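PDB 4F0H: ribulose bisphosphate carboxylase small chain from Galdieria sulphuraria, which serves as the small subunit of RuBisCO, the enzyme that carboxylates ribulose 1,5-bisphosphate, probably helping to hold the catalytic large subunits together in the sixteen-chain assembly. Local coordinates for residues Ala62-Leu65 and Phe66-Ala70; Glu17-Lys20 and Lys21-Tyr25. All blocks are in the same frame, centred on the assembly; numbering follows the deposited sequence.

Contact 1. Residues Ala62-Leu65 and Phe66-Ala70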
loop_
_atom_site.group_PDB
_atom_site.type_symbol
_atom_site.label_atom_id
_atom_site.label_comp_id
_atom_site.label_asym_id
_atom_site.label_seq_id
_atom_site.Cartn_x
_atom_site.Cartn_y
_atom_site.Cartn_z
ATOM N N ALA B 62 -26.839 -0.384 -58.077
ATOM C CA ALA B 62 -26.269 0.596 -59.057
ATOM C C ALA B 62 -25.629 1.864 -58.463
ATOM O O ALA B 62 -24.484 2.209 -58.798
ATOM C CB ALA B 62 -27.342 1.004 -60.073
ATOM N N PRO B 63 -26.386 2.586 -57.616
ATOM C CA PRO B 63 -25.896 3.805 -57.004
ATOM C C PRO B 63 -24.660 3.520 -56.135
ATOM O O PRO B 63 -23.716 4.324 -56.095
ATOM C CB PRO B 63 -27.070 4.263 -56.140
ATOM C CG PRO B 63 -28.271 3.713 -56.832
ATOM C CD PRO B 63 -27.825 2.368 -57.339
ATOM N N VAL B 64 -24.654 2.374 -55.489
ATOM C CA VAL B 64 -23.531 1.995 -54.680
ATOM C C VAL B 64 -22.289 1.755 -55.580
ATOM O O VAL B 64 -21.225 2.313 -55.313
ATOM C CB VAL B 64 -23.871 0.745 -53.906
ATOM C CG1 VAL B 64 -22.662 0.267 -53.072
ATOM C CG2 VAL B 64 -25.072 1.008 -53.047
ATOM N N LEU B 65 -22.436 0.943 -56.634
ATOM C CA LEU B 65 -21.330 0.707 -57.540
ATOM C C LEU B 65 -20.836 1.978 -58.190
ATOM O O LEU B 65 -19.650 2.113 -58.484
ATOM C CB LEU B 65 -21.697 -0.314 -58.611
ATOM C CG LEU B 65 -21.762 -1.753 -58.115
ATOM C CD1 LEU B 65 -22.505 -2.623 -59.124
ATOM C CD2 LEU B 65 -20.377 -2.272 -57.944
ATOM N N PHE B 66 -21.715 2.945 -58.356
ATOM C CA PHE B 66 -21.304 4.151 -58.997
ATOM C C PHE B 66 -20.388 4.938 -58.114
ATOM O O PHE B 66 -19.363 5.464 -58.585
ATOM C CB PHE B 66 -22.493 5.033 -59.361
ATOM C CG PHE B 66 -22.075 6.362 -59.901
ATOM C CD1 PHE B 66 -21.641 6.475 -61.199
ATOM C CD2 PHE B 66 -22.116 7.508 -59.096
ATOM C CE1 PHE B 66 -21.240 7.694 -61.708
ATOM C CE2 PHE B 66 -21.714 8.757 -59.587
ATOM C CZ PHE B 66 -21.265 8.849 -60.903
ATOM N N GLU B 67 -20.773 5.083 -56.841
ATOM C CA GLU B 67 -19.893 5.701 -55.863
ATOM C C GLU B 67 -18.601 4.963 -55.666
ATOM O O GLU B 67 -17.580 5.581 -55.458
ATOM C CB GLU B 67 -20.558 5.800 -54.536
ATOM C CG GLU B 67 -21.741 6.638 -54.537
ATOM C CD GLU B 67 -21.464 8.093 -54.913
ATOM O OE1 GLU B 67 -20.308 8.630 -54.801
ATOM O OE2 GLU B 67 -22.451 8.716 -55.347
ATOM N N ILE B 68 -18.631 3.638 -55.670
ATOM C CA ILE B 68 -17.382 2.868 -55.521
ATOM C C ILE B 68 -16.402 3.243 -56.647
ATOM O O ILE B 68 -15.194 3.459 -56.445
ATOM C CB ILE B 68 -17.650 1.347 -55.609
ATOM C CG1 ILE B 68 -18.509 0.871 -54.420
ATOM C CG2 ILE B 68 -16.329 0.563 -55.703
ATOM C CD1 ILE B 68 -18.692 -0.652 -54.423
ATOM N N ASN B 69 -16.943 3.365 -57.837
ATOM C CA ASN B 69 -16.144 3.682 -58.998
ATOM C C ASN B 69 -15.705 5.126 -59.049
ATOM O O ASN B 69 -14.558 5.430 -59.416
ATOM C CB ASN B 69 -16.850 3.163 -60.267
ATOM C CG ASN B 69 -16.556 1.677 -60.468
ATOM O OD1 ASN B 69 -15.421 1.304 -60.417
ATOM N ND2 ASN B 69 -17.568 0.836 -60.574
ATOM N N ALA B 70 -16.601 6.011 -58.627
ATOM C CA ALA B 70 -16.229 7.388 -58.394
ATOM C C ALA B 70 -15.080 7.465 -57.335
ATOM O O ALA B 70 -14.073 8.195 -57.514
ATOM C CB ALA B 70 -17.476 8.181 -57.935
#
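Ala62 O accepts Phe66 N at 2.9 Å, with the N-H bent to 138°. Pro63 O receives Glu67 N almost straight (172°) at 3.1 Å, and a weak second bond from Phe66 N. The side chain of Glu67 starts just beyond the same oxygen, its CG 3.4 Å from Pro63 O, before bending away to put OE1 on the indole N-H of Trp51. Val64 O takes Ile68 N at 2.9 Å. With Ile68 CG1 beside its own backbone N (chi1 -66°), that branch folds back along the helix, and CD1 comes within 4.3 Å of Val64 CG1. Leu65 adds CD2 to the same methyl at 4.2 Å, giving Ile68 an apolar neighbour three and four residues back. Leu65 O is gripped by Asn69 N at 3.1 Å and weakly by Asn69 ND2; the amide oxygen of Asn69 is held further along by Arg72 and Lys73. Val64 and Ile68 are buried against Ile33 and Ile35 of strand 32-38, whereas Ala62, Pro63 and Phe66 are exposed. This is the pattern of an amphipathic alpha-helix lying on the antiparallel sheet of the RuBisCO small-subunit alpha/beta fold.

Contact 2. Residues Glu17-Lys20 and Lys21-Tyr25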
loop_
_atom_site.group_PDB
_atom_site.type_symbol
_atom_site.label_atom_id
_atom_site.label_comp_id
_atom_site.label_asym_id
_atom_site.label_seq_id
_atom_site.Cartn_x
_atom_site.Cartn_y
_atom_site.Cartn_z
ATOM N N GLU B 17 -18.592 -7.655 -60.824
ATOM C CA GLU B 17 -19.690 -8.604 -60.728
ATOM C C GLU B 17 -19.805 -9.140 -59.287
ATOM O O GLU B 17 -20.886 -9.127 -58.718
ATOM C CB GLU B 17 -19.575 -9.758 -61.755
ATOM C CG GLU B 17 -19.698 -9.295 -63.286
ATOM C CD GLU B 17 -18.540 -8.318 -63.730
ATOM O OE1 GLU B 17 -18.810 -7.341 -64.485
ATOM O OE2 GLU B 17 -17.358 -8.509 -63.314
ATOM N N GLN B 18 -18.665 -9.574 -58.728
ATOM C CA GLN B 18 -18.573 -10.025 -57.353
ATOM C C GLN B 18 -19.012 -8.957 -56.348
ATOM O O GLN B 18 -19.776 -9.273 -55.429
ATOM C CB GLN B 18 -17.174 -10.562 -57.050
ATOM C CG GLN B 18 -16.976 -11.855 -57.753
ATOM C CD GLN B 18 -15.591 -12.363 -57.600
ATOM O OE1 GLN B 18 -14.618 -11.671 -57.894
ATOM N NE2 GLN B 18 -15.477 -13.560 -57.094
ATOM N N ILE B 19 -18.633 -7.700 -56.582
ATOM C CA ILE B 19 -18.923 -6.671 -55.629
ATOM C C ILE B 19 -20.448 -6.488 -55.614
ATOM O O ILE B 19 -21.103 -6.428 -54.554
ATOM C CB ILE B 19 -18.206 -5.393 -56.004
ATOM C CG1 ILE B 19 -16.715 -5.578 -55.690
ATOM C CG2 ILE B 19 -18.801 -4.223 -55.232
ATOM C CD1 ILE B 19 -15.884 -4.531 -56.176
ATOM N N LYS B 20 -21.011 -6.488 -56.806
ATOM C CA LYS B 20 -22.398 -6.255 -56.974
ATOM C C LYS B 20 -23.200 -7.316 -56.185
ATOM O O LYS B 20 -24.220 -6.977 -55.596
ATOM C CB LYS B 20 -22.683 -6.259 -58.483
ATOM C CG LYS B 20 -24.059 -5.954 -58.868
ATOM C CD LYS B 20 -24.867 -7.187 -58.980
ATOM C CE LYS B 20 -26.359 -6.825 -59.175
ATOM N NZ LYS B 20 -27.165 -8.088 -59.158
ATOM N N LYS B 21 -22.739 -8.573 -56.169
ATOM C CA LYS B 21 -23.459 -9.590 -55.463
ATOM C C LYS B 21 -23.321 -9.396 -53.933
ATOM O O LYS B 21 -24.271 -9.694 -53.220
ATOM C CB LYS B 21 -23.081 -11.005 -55.874
ATOM C CG LYS B 21 -23.250 -11.272 -57.386
ATOM C CD LYS B 21 -22.954 -12.749 -57.754
ATOM C CE LYS B 21 -23.078 -13.021 -59.313
ATOM N NZ LYS B 21 -22.194 -12.206 -60.213
ATOM N N GLN B 22 -22.165 -8.889 -53.454
ATOM C CA GLN B 22 -22.051 -8.490 -52.056
ATOM C C GLN B 22 -22.972 -7.306 -51.694
ATOM O O GLN B 22 -23.535 -7.303 -50.614
ATOM C CB GLN B 22 -20.606 -8.241 -51.621
ATOM C CG GLN B 22 -19.622 -9.383 -51.856
ATOM C CD GLN B 22 -20.039 -10.631 -51.161
ATOM O OE1 GLN B 22 -20.459 -10.616 -49.986
ATOM N NE2 GLN B 22 -20.003 -11.736 -51.903
ATOM N N ILE B 23 -23.153 -6.335 -52.569
ATOM C CA ILE B 23 -24.148 -5.279 -52.286
ATOM C C ILE B 23 -25.571 -5.885 -52.148
ATOM O O ILE B 23 -26.302 -5.573 -51.203
ATOM C CB ILE B 23 -24.175 -4.205 -53.386
ATOM C CG1 ILE B 23 -22.788 -3.644 -53.704
ATOM C CG2 ILE B 23 -25.016 -3.037 -52.993
ATOM C CD1 ILE B 23 -21.916 -3.640 -52.523
ATOM N N ASP B 24 -25.961 -6.757 -53.092
ATOM C CA ASP B 24 -27.218 -7.500 -52.953
ATOM C C ASP B 24 -27.379 -8.123 -51.537
ATOM O O ASP B 24 -28.412 -8.009 -50.887
ATOM C CB ASP B 24 -27.277 -8.583 -54.026
ATOM C CG ASP B 24 -27.643 -8.020 -55.419
ATOM O OD1 ASP B 24 -27.240 -8.605 -56.440
ATOM O OD2 ASP B 24 -28.341 -6.981 -55.505
ATOM N N TYR B 25 -26.334 -8.771 -51.037
ATOM C CA TYR B 25 -26.460 -9.409 -49.756
ATOM C C TYR B 25 -26.719 -8.317 -48.674
ATOM O O TYR B 25 -27.645 -8.407 -47.841
ATOM C CB TYR B 25 -25.173 -10.243 -49.479
ATOM C CG TYR B 25 -24.979 -10.583 -48.007
ATOM C CD1 TYR B 25 -25.612 -11.678 -47.419
ATOM C CD2 TYR B 25 -24.120 -9.780 -47.210
ATOM C CE1 TYR B 25 -25.438 -11.958 -46.036
ATOM C CE2 TYR B 25 -23.930 -10.038 -45.843
ATOM C CZ TYR B 25 -24.601 -11.119 -45.264
ATOM O OH TYR B 25 -24.377 -11.326 -43.907
HETATM O O HOH W 1 -19.397 -11.927 -54.445
#
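The carboxylate of Asp24 takes the ammonium of Lys20 on one oxygen: NZ approaches the syn lone pair of OD1, on the side of the other oxygen, at 2.8 Å, while OD2 stays 4.0 Å from NZ, so the salt bridge is one-sided rather than forked. Lys20 reaches it because CG stands opposite its backbone N (chi1 -176°) and the chain then kinks at chi2 (-91°), swinging the extended remainder across to the residue one turn on. The amide of Gln22 is the other flat group. Its NE2 gives a hydrogen bond to a water at 2.6 Å, and that water donates to Gln18 O at 2.9 Å; its OE1 is bonded to a polar side chain of another protein chain. Gln18 O thus serves three donors: the water, Gln22 N, and Lys21 N by a weak bond. On the buried side Ile19 and Ile23 run side by side, with CG2 of Ile19 4.2 Å from CD1 of Ile23. Ile23 N bonds to Ile19 O at 2.9 Å, and Asp24 N to Lys20 O nearly straight (174°). Lys21 CG packs against the outer end of the Glu17 carbonyl, 3.5 Å from Glu17 O, and its ammonium stays well short of the Glu17 carboxylate. Chemically, the helix divides its tasks: an i to i+4 ion pair, probably favouring the charged forms of both partners, borders the apolar Ile19-Ile23 strip, while Gln22, steadied through water by the helix backbone, turns its amide oxygen to a neighbouring chain.

Overall arrangement
Contact 2, on helix 16-28, precedes contact 1, on helix 61-74, along the chain; strands 32-38 and 49-50 fall between them. Their centres lie 12 Å apart, on the same side of the chain's centre, and the helices touch directly. Ile68 CD1 and Leu65 CD2 each meet Ile19 CG2 at 3.7 Å, Leu65 also packs on Lys20, and Val64 reaches Ile23. The apolar strips of the two helices therefore merge into one core. Beneath it, helix 61-74 rests on strand 32-38 and helix 16-28 on strand 93-101, both of the four-stranded antiparallel sheet. Segments 17-20 and 21-25 also border another protein chain, whereas 62-65 and 66-70 touch none in the assembly.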